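Cystathionine beta-lyase family protein, YNBB B.subtilis ortholog (Clostridium acetobutylicum, PDB 3HVY) is probably a pyridoxal-phosphate-dependent carbon–sulfur lyase of the methionine gamma-lyase family, with a proposed part in aluminium resistance. Local coordinates at residues 36-41 with 303-308; 212-217 with 261-266; 322-325 with 329-332. All blocks are in the same frame, centred on the assembly; numbering follows the deposited sequence.

Contact 1. Residues 36-41 with 303-308. With EDO (1,2-ethanediol), chain Y.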
loop_
_atom_site.group_PDB
_atom_site.type_symbol
_atom_site.label_atom_id
_atom_site.label_comp_id
_atom_site.label_asym_id
_atom_site.label_seq_id
_atom_site.Cartn_x
_atom_site.Cartn_y
_atom_site.Cartn_z
ATOM N N LYS D 36 14.722 -35.987 3.987
ATOM C CA LYS D 36 15.808 -35.676 4.932
ATOM C C LYS D 36 16.995 -35.059 4.221
ATOM O O LYS D 36 17.694 -34.172 4.741
ATOM C CB LYS D 36 16.245 -36.948 5.725
ATOM C CG LYS D 36 15.186 -37.375 6.758
ATOM C CD LYS D 36 15.577 -38.605 7.613
ATOM N N TYR D 37 17.226 -35.517 3.010
ATOM C CA TYR D 37 18.279 -34.958 2.202
ATOM C C TYR D 37 17.974 -33.484 1.897
ATOM O O TYR D 37 18.867 -32.632 1.968
ATOM C CB TYR D 37 18.401 -35.789 0.925
ATOM C CG TYR D 37 19.282 -35.200 -0.139
ATOM C CD1 TYR D 37 18.763 -34.342 -1.087
ATOM C CD2 TYR D 37 20.639 -35.553 -0.229
ATOM C CE1 TYR D 37 19.558 -33.828 -2.060
ATOM C CE2 TYR D 37 21.435 -35.050 -1.193
ATOM C CZ TYR D 37 20.892 -34.181 -2.111
ATOM O OH TYR D 37 21.651 -33.665 -3.097
ATOM N N TYR D 38 16.735 -33.176 1.525
ATOM C CA TYR D 38 16.385 -31.769 1.244
ATOM C C TYR D 38 16.439 -30.886 2.467
ATOM O O TYR D 38 16.751 -29.675 2.354
ATOM C CB TYR D 38 15.046 -31.641 0.529
ATOM C CG TYR D 38 15.138 -32.256 -0.862
ATOM C CD1 TYR D 38 15.957 -31.714 -1.832
ATOM C CD2 TYR D 38 14.453 -33.421 -1.167
ATOM C CE1 TYR D 38 16.063 -32.325 -3.092
ATOM C CE2 TYR D 38 14.567 -34.021 -2.420
ATOM C CZ TYR D 38 15.361 -33.485 -3.362
ATOM O OH TYR D 38 15.491 -34.141 -4.581
ATOM N N ASP D 39 16.162 -31.464 3.628
ATOM C CA ASP D 39 16.241 -30.686 4.877
ATOM C C ASP D 39 17.641 -30.176 5.149
ATOM O O ASP D 39 17.811 -29.129 5.762
ATOM C CB ASP D 39 15.764 -31.512 6.050
ATOM C CG ASP D 39 14.289 -31.712 6.042
ATOM O OD1 ASP D 39 13.570 -31.022 5.292
ATOM O OD2 ASP D 39 13.879 -32.572 6.818
ATOM N N GLU D 40 18.626 -30.973 4.762
ATOM C CA GLU D 40 20.062 -30.621 4.896
ATOM C C GLU D 40 20.427 -29.429 4.034
ATOM O O GLU D 40 21.107 -28.505 4.476
ATOM C CB GLU D 40 20.920 -31.802 4.499
ATOM C CG GLU D 40 20.763 -32.979 5.476
ATOM C CD GLU D 40 21.468 -34.234 4.977
ATOM O OE1 GLU D 40 22.167 -34.148 3.947
ATOM O OE2 GLU D 40 21.294 -35.294 5.604
ATOM N N ILE D 41 19.943 -29.465 2.793
ATOM C CA ILE D 41 20.110 -28.354 1.888
ATOM C C ILE D 41 19.357 -27.112 2.388
ATOM O O ILE D 41 19.891 -26.006 2.343
ATOM C CB ILE D 41 19.639 -28.748 0.465
ATOM C CG1 ILE D 41 20.622 -29.749 -0.164
ATOM C CG2 ILE D 41 19.533 -27.519 -0.434
ATOM C CD1 ILE D 41 20.198 -30.214 -1.537
ATOM N N GLU D 303 9.463 -26.807 0.612
ATOM C CA GLU D 303 8.104 -27.326 0.687
ATOM C C GLU D 303 7.620 -27.721 -0.728
ATOM O O GLU D 303 6.988 -28.769 -0.906
ATOM C CB GLU D 303 7.146 -26.301 1.273
ATOM C CG GLU D 303 7.402 -25.932 2.744
ATOM C CD GLU D 303 7.305 -27.134 3.672
ATOM O OE1 GLU D 303 6.207 -27.718 3.781
ATOM O OE2 GLU D 303 8.332 -27.500 4.305
ATOM N N ALA D 304 7.942 -26.901 -1.719
ATOM C CA ALA D 304 7.497 -27.157 -3.106
ATOM C C ALA D 304 8.274 -28.348 -3.683
ATOM O O ALA D 304 7.700 -29.193 -4.344
ATOM C CB ALA D 304 7.654 -25.908 -3.942
ATOM N N VAL D 305 9.566 -28.444 -3.378
ATOM C CA VAL D 305 10.363 -29.586 -3.765
ATOM C C VAL D 305 9.770 -30.870 -3.191
ATOM O O VAL D 305 9.584 -31.839 -3.926
ATOM C CB VAL D 305 11.854 -29.452 -3.417
ATOM C CG1 VAL D 305 12.637 -30.732 -3.831
ATOM C CG2 VAL D 305 12.525 -28.198 -4.092
ATOM N N LYS D 306 9.468 -30.896 -1.893
ATOM C CA LYS D 306 8.849 -32.052 -1.274
ATOM C C LYS D 306 7.555 -32.410 -1.941
ATOM O O LYS D 306 7.295 -33.563 -2.118
ATOM C CB LYS D 306 8.667 -31.821 0.212
ATOM C CG LYS D 306 10.001 -31.824 0.966
ATOM C CD LYS D 306 9.767 -31.624 2.505
ATOM C CE LYS D 306 11.108 -31.571 3.260
ATOM N NZ LYS D 306 11.028 -31.561 4.753
ATOM N N GLY D 307 6.747 -31.424 -2.325
ATOM C CA GLY D 307 5.515 -31.685 -3.044
ATOM C C GLY D 307 5.770 -32.323 -4.376
ATOM O O GLY D 307 5.088 -33.248 -4.754
ATOM N N ALA D 308 6.800 -31.868 -5.072
ATOM C CA ALA D 308 7.134 -32.426 -6.378
ATOM C C ALA D 308 7.560 -33.939 -6.273
ATOM O O ALA D 308 7.091 -34.807 -7.009
ATOM C CB ALA D 308 8.286 -31.578 -7.016
HETATM C C1 EDO Y . 6.898 -30.526 6.061
HETATM O O1 EDO Y . 5.974 -29.565 5.579
HETATM C C2 EDO Y . 8.115 -30.525 5.169
HETATM O O2 EDO Y . 9.153 -29.635 5.610
#
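Y38 and D39 of helix 18-55 meet V305 and K306 of helix 287-317 in a helix-helix contact of the aminotransferase-like PLP fold. The compact part is a CH-pi contact: V305 CG1 sits 3.8 Å from the centroid of the Y38 ring and 8° off its normal, nearly over the middle of the face. With V305 CG1 anti to the backbone N (chi1 179°), this methyl, not CG2, faces the ring. Y37 CD1 occupies the opposite face of the Y38 ring, which is therefore held between two carbons, while Y38 OH is hydrogen-bonded to R330 N. Both Y38 and V305 are buried.

The other side is polar: D39 and K306 are partly exposed, E303 buried. K306 runs extended beyond CG, crossing D39 at about a right angle, and its NZ forms a salt bridge with D39 OD1 at 2.7 Å, using the syn lone pair of that oxygen. A 1,2-ethanediol, probably from the crystallisation liquor, lies beyond it: K306 NZ makes a weak hydrogen bond to its O2 at 2.8 Å. E303 grips the same diol through both carboxylate oxygens, OE1 accepting from O1 and OE2 from O2, each at 2.6 Å.

Contact 2. Residues 212-217 with 261-266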
loop_
_atom_site.group_PDB
_atom_site.type_symbol
_atom_site.label_atom_id
_atom_site.label_comp_id
_atom_site.label_asym_id
_atom_site.label_seq_id
_atom_site.Cartn_x
_atom_site.Cartn_y
_atom_site.Cartn_z
ATOM N N ASN D 212 35.842 -14.997 -22.345
ATOM C CA ASN D 212 35.160 -13.713 -22.429
ATOM C C ASN D 212 33.671 -13.758 -22.768
ATOM O O ASN D 212 32.929 -12.837 -22.407
ATOM C CB ASN D 212 35.868 -12.834 -23.454
ATOM C CG ASN D 212 37.278 -12.530 -23.043
ATOM O OD1 ASN D 212 37.501 -11.945 -21.990
ATOM N ND2 ASN D 212 38.235 -12.981 -23.831
ATOM N N VAL D 213 33.238 -14.805 -23.473
ATOM C CA VAL D 213 31.816 -14.929 -23.829
ATOM C C VAL D 213 30.979 -14.876 -22.546
ATOM O O VAL D 213 31.333 -15.485 -21.548
ATOM C CB VAL D 213 31.553 -16.219 -24.677
ATOM C CG1 VAL D 213 31.932 -17.500 -23.866
ATOM C CG2 VAL D 213 30.126 -16.269 -25.157
ATOM N N ILE D 214 29.892 -14.101 -22.568
ATOM C CA ILE D 214 29.013 -13.999 -21.414
ATOM C C ILE D 214 28.194 -15.265 -21.239
ATOM O O ILE D 214 27.478 -15.680 -22.126
ATOM C CB ILE D 214 28.040 -12.756 -21.553
ATOM C CG1 ILE D 214 28.887 -11.489 -21.823
ATOM C CG2 ILE D 214 27.130 -12.656 -20.324
ATOM C CD1 ILE D 214 28.104 -10.205 -22.215
ATOM N N VAL D 215 28.288 -15.899 -20.090
ATOM C CA VAL D 215 27.429 -17.038 -19.812
ATOM C C VAL D 215 26.241 -16.586 -18.943
ATOM O O VAL D 215 26.398 -16.208 -17.764
ATOM C CB VAL D 215 28.204 -18.177 -19.177
ATOM C CG1 VAL D 215 27.222 -19.252 -18.684
ATOM C CG2 VAL D 215 29.246 -18.708 -20.160
ATOM N N PHE D 216 25.074 -16.583 -19.577
ATOM C CA PHE D 216 23.795 -16.229 -18.987
ATOM C C PHE D 216 22.983 -17.466 -18.667
ATOM O O PHE D 216 22.834 -18.358 -19.531
ATOM C CB PHE D 216 22.975 -15.328 -19.930
ATOM C CG PHE D 216 21.566 -15.098 -19.444
ATOM C CD1 PHE D 216 21.316 -14.330 -18.303
ATOM C CD2 PHE D 216 20.502 -15.634 -20.103
ATOM C CE1 PHE D 216 19.995 -14.146 -17.845
ATOM C CE2 PHE D 216 19.218 -15.432 -19.639
ATOM C CZ PHE D 216 18.987 -14.703 -18.501
ATOM N N VAL D 217 22.499 -17.557 -17.423
ATOM C CA VAL D 217 21.544 -18.656 -17.038
ATOM C C VAL D 217 20.174 -18.115 -16.562
ATOM O O VAL D 217 20.098 -17.334 -15.627
ATOM C CB VAL D 217 22.137 -19.547 -15.941
ATOM C CG1 VAL D 217 21.266 -20.801 -15.619
ATOM C CG2 VAL D 217 23.557 -19.976 -16.346
ATOM N N GLU D 261 29.125 -6.900 -12.265
ATOM C CA GLU D 261 28.655 -5.528 -12.302
ATOM C C GLU D 261 28.509 -4.998 -13.733
ATOM O O GLU D 261 27.548 -4.347 -14.041
ATOM C CB GLU D 261 29.558 -4.629 -11.485
ATOM C CG GLU D 261 29.103 -3.163 -11.338
ATOM C CD GLU D 261 29.503 -2.284 -12.530
ATOM O OE1 GLU D 261 30.621 -2.475 -13.079
ATOM O OE2 GLU D 261 28.700 -1.383 -12.909
ATOM N N GLU D 262 29.448 -5.289 -14.592
ATOM C CA GLU D 262 29.376 -4.803 -15.953
ATOM C C GLU D 262 28.081 -5.256 -16.608
ATOM O O GLU D 262 27.422 -4.463 -17.222
ATOM C CB GLU D 262 30.616 -5.274 -16.726
ATOM C CG GLU D 262 30.578 -5.075 -18.218
ATOM C CD GLU D 262 31.851 -5.585 -18.927
ATOM O OE1 GLU D 262 32.714 -6.232 -18.278
ATOM O OE2 GLU D 262 31.966 -5.360 -20.157
ATOM N N TYR D 263 27.713 -6.534 -16.474
ATOM C CA TYR D 263 26.561 -7.074 -17.184
ATOM C C TYR D 263 25.224 -6.719 -16.520
ATOM O O TYR D 263 24.219 -6.453 -17.213
ATOM C CB TYR D 263 26.718 -8.585 -17.361
ATOM C CG TYR D 263 28.070 -8.965 -17.938
ATOM C CD1 TYR D 263 28.624 -8.244 -18.991
ATOM C CD2 TYR D 263 28.787 -10.045 -17.444
ATOM C CE1 TYR D 263 29.865 -8.588 -19.535
ATOM C CE2 TYR D 263 30.019 -10.427 -18.000
ATOM C CZ TYR D 263 30.562 -9.695 -19.042
ATOM O OH TYR D 263 31.826 -10.035 -19.603
ATOM N N VAL D 264 25.224 -6.600 -15.193
ATOM C CA VAL D 264 24.016 -6.201 -14.483
ATOM C C VAL D 264 23.756 -4.752 -14.831
ATOM O O VAL D 264 22.627 -4.383 -15.174
ATOM C CB VAL D 264 24.153 -6.390 -12.952
ATOM C CG1 VAL D 264 22.909 -5.845 -12.232
ATOM C CG2 VAL D 264 24.356 -7.888 -12.646
ATOM N N THR D 265 24.797 -3.917 -14.781
ATOM C CA THR D 265 24.612 -2.513 -15.103
ATOM C C THR D 265 24.066 -2.298 -16.518
ATOM O O THR D 265 23.175 -1.440 -16.726
ATOM C CB THR D 265 25.883 -1.751 -14.925
ATOM O OG1 THR D 265 26.155 -1.733 -13.546
ATOM C CG2 THR D 265 25.772 -0.286 -15.431
ATOM N N GLN D 266 24.578 -3.037 -17.504
ATOM C CA GLN D 266 24.039 -2.872 -18.852
ATOM C C GLN D 266 22.529 -3.230 -18.940
ATOM O O GLN D 266 21.746 -2.616 -19.720
ATOM C CB GLN D 266 24.833 -3.635 -19.873
ATOM C CG GLN D 266 26.227 -3.062 -20.231
ATOM C CD GLN D 266 26.207 -1.595 -20.650
ATOM O OE1 GLN D 266 25.509 -1.187 -21.586
ATOM N NE2 GLN D 266 26.987 -0.795 -19.949
HETATM O O HOH W 1 32.516 -12.816 -19.532
#
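The Y263 ring receives I214 over one of its faces, and a water stands at its hydroxyl end; this joins helix 261-271 to strand 214-218 in the seven-stranded mixed sheet of the PLP-dependent aminotransferase fold. I214 CG1 is 4.0 Å from the ring centroid and 23° off the normal, which places this CH-pi contact over the face but displaced toward the rim. The displacement is toward the hydroxyl end, with I214 CG1 3.7 Å from Y263 CZ. The terminal methyl lies over the same face, above the CD1-CE1 bond of the ring, with I214 CD1 3.6 Å from Y263 CE1. With chi2 at 170°, I214 CD1 continues the branch beyond CG1, and both carbons lie over the ring. Y263 CG is anti to its own carbonyl carbon, beside the backbone N (chi1 -50°), a setting that carries the ring out from the helix to the strand.

The I214 side chain points toward the helix, whereas those of V213, just before the strand, and V215 point away. The strand is fixed by backbone hydrogen bonds from I214 to K178 and I180 on one neighbour, and V215 is bonded to D236 just before strand 237-241. I237 of that strand also touches both I214 and Y263, extending the apolar patch. On the helix side, Y263 O accepts from N112 ND2.

No direct hydrogen bond crosses the contact, since N212 O and Y263 OH are 4.1 Å apart. One water spans that gap: it donates to N212 O at 2.9 Å and is hydrogen-bonded to Y263 OH at 2.9 Å.

Contact 3. Residues 322-325 with 329-332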
loop_
_atom_site.group_PDB
_atom_site.type_symbol
_atom_site.label_atom_id
_atom_site.label_comp_id
_atom_site.label_asym_id
_atom_site.label_seq_id
_atom_site.Cartn_x
_atom_site.Cartn_y
_atom_site.Cartn_z
ATOM N N VAL D 322 6.737 -40.688 -14.688
ATOM C CA VAL D 322 6.904 -39.317 -14.187
ATOM C C VAL D 322 8.328 -38.890 -14.464
ATOM O O VAL D 322 9.222 -39.728 -14.681
ATOM C CB VAL D 322 6.585 -39.220 -12.669
ATOM C CG1 VAL D 322 5.206 -39.795 -12.399
ATOM C CG2 VAL D 322 7.644 -39.954 -11.799
ATOM N N LEU D 323 8.565 -37.577 -14.436
ATOM C CA LEU D 323 9.903 -37.065 -14.598
ATOM C C LEU D 323 10.036 -35.720 -13.938
ATOM O O LEU D 323 9.236 -34.833 -14.210
ATOM C CB LEU D 323 10.231 -36.939 -16.061
ATOM C CG LEU D 323 11.710 -36.774 -16.374
ATOM C CD1 LEU D 323 12.433 -38.121 -16.076
ATOM C CD2 LEU D 323 11.836 -36.406 -17.827
ATOM N N PRO D 324 11.056 -35.549 -13.085
ATOM C CA PRO D 324 12.036 -36.551 -12.683
ATOM C C PRO D 324 11.429 -37.609 -11.775
ATOM O O PRO D 324 10.267 -37.449 -11.315
ATOM C CB PRO D 324 13.068 -35.738 -11.867
ATOM C CG PRO D 324 12.793 -34.320 -12.212
ATOM C CD PRO D 324 11.337 -34.237 -12.486
ATOM N N LYS D 325 12.208 -38.664 -11.491
ATOM C CA LYS D 325 11.754 -39.714 -10.579
ATOM C C LYS D 325 11.914 -39.188 -9.174
ATOM O O LYS D 325 12.647 -38.251 -8.966
ATOM C CB LYS D 325 12.554 -40.990 -10.770
ATOM C CG LYS D 325 12.483 -41.498 -12.205
ATOM C CD LYS D 325 11.110 -41.779 -12.686
ATOM C CE LYS D 325 11.220 -42.057 -14.217
ATOM N NZ LYS D 325 10.006 -42.686 -14.639
ATOM N N LYS D 329 17.610 -36.343 -7.658
ATOM C CA LYS D 329 17.793 -35.123 -6.872
ATOM C C LYS D 329 17.504 -33.885 -7.761
ATOM O O LYS D 329 17.934 -33.776 -8.895
ATOM C CB LYS D 329 19.176 -35.058 -6.203
ATOM C CG LYS D 329 19.463 -36.255 -5.190
ATOM C CD LYS D 329 18.422 -36.371 -4.045
ATOM C CE LYS D 329 18.842 -37.343 -2.922
ATOM N NZ LYS D 329 18.664 -38.776 -3.240
ATOM N N ARG D 330 16.685 -32.998 -7.215
ATOM C CA ARG D 330 16.131 -31.890 -7.948
ATOM C C ARG D 330 17.007 -30.650 -8.078
ATOM O O ARG D 330 17.911 -30.383 -7.268
ATOM C CB ARG D 330 14.795 -31.508 -7.294
ATOM C CG ARG D 330 13.818 -32.676 -7.092
ATOM C CD ARG D 330 13.635 -33.422 -8.339
ATOM N NE ARG D 330 12.838 -34.670 -8.268
ATOM C CZ ARG D 330 11.529 -34.717 -8.500
ATOM N NH1 ARG D 330 10.851 -33.616 -8.710
ATOM N NH2 ARG D 330 10.886 -35.869 -8.503
ATOM N N THR D 331 16.723 -29.923 -9.149
ATOM C CA THR D 331 17.332 -28.645 -9.371
ATOM C C THR D 331 16.322 -27.532 -9.482
ATOM O O THR D 331 16.697 -26.334 -9.361
ATOM C CB THR D 331 18.235 -28.682 -10.621
ATOM O OG1 THR D 331 19.138 -27.590 -10.551
ATOM C CG2 THR D 331 17.440 -28.597 -11.920
ATOM N N ASP D 332 15.051 -27.891 -9.767
ATOM C CA ASP D 332 13.955 -26.948 -9.755
ATOM C C ASP D 332 12.723 -27.574 -9.072
ATOM O O ASP D 332 12.802 -28.681 -8.563
ATOM C CB ASP D 332 13.665 -26.409 -11.149
ATOM C CG ASP D 332 13.130 -27.455 -12.068
ATOM O OD1 ASP D 332 12.545 -28.411 -11.546
ATOM O OD2 ASP D 332 13.265 -27.328 -13.298
#
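P324 lies over one face of the R330 guanidinium, while the carbonyl of K325 meets the same group near its plane, at the edge. The face contact is made by the pyrrolidine carbons: P324 CB is 3.8 Å from both R330 NE and R330 CZ, offset toward the rim, and P324 CD comes 3.9 Å from R330 NH1. The two side chains run at a slant to each other, so the proline ring extends along the planar group from NE to NH1. R330 is bent at chi2 (-51°), a kink that turns its head back toward the earlier residues.

At the edge, R330 NH2 donates to K325 O at 3.0 Å with an N-H...O angle of 151°. The donor stands above the carbonyl plane, 68° out of it, and not on a lone pair. P324 O is also close to R330 NH2, at 3.3 Å, but the angle is poor; its hydrogen bond comes instead from Q335 NE2.

The remaining nitrogens of the buried guanidinium have partners too: R330 NE donates to D328 O and R330 NH1 to Q335 OE1, which together fix its rotation, and A308, V309 and A312 of helix 287-317 pack on the side chain. K325 turns away, its NZ paired with D321 in a salt bridge and weakly bonded to V322 O. A cis peptide precedes P324 where strand 321-323 ends. R330 holds the loop of a beta-hairpin joining strand 321-323, outermost within this chain, to its antiparallel neighbour 334-338 in the five-stranded sheet.

How the contacts relate
From the N terminus, helix 18-55 supplies the first half of contact 1, which stays unmatched until residues 303-308 close a loop of 261 intervening residues. Contact 2 opens and closes within that loop, at 212-217 and 261-266, tying the large mixed sheet to a helix beside it. Helix 287-317 then leads into strand 321-323, where contact 3 closes a turn of only three intervening residues, in series with the other two. No contacts cross. Contacts 1 and 3, with centres about 12 Å apart, touch where helix 18-55 and helix 287-317 meet the loop joining strands 321-323 and 334-338. Contact 2 is separate, its centre about 31 Å from that of contact 1.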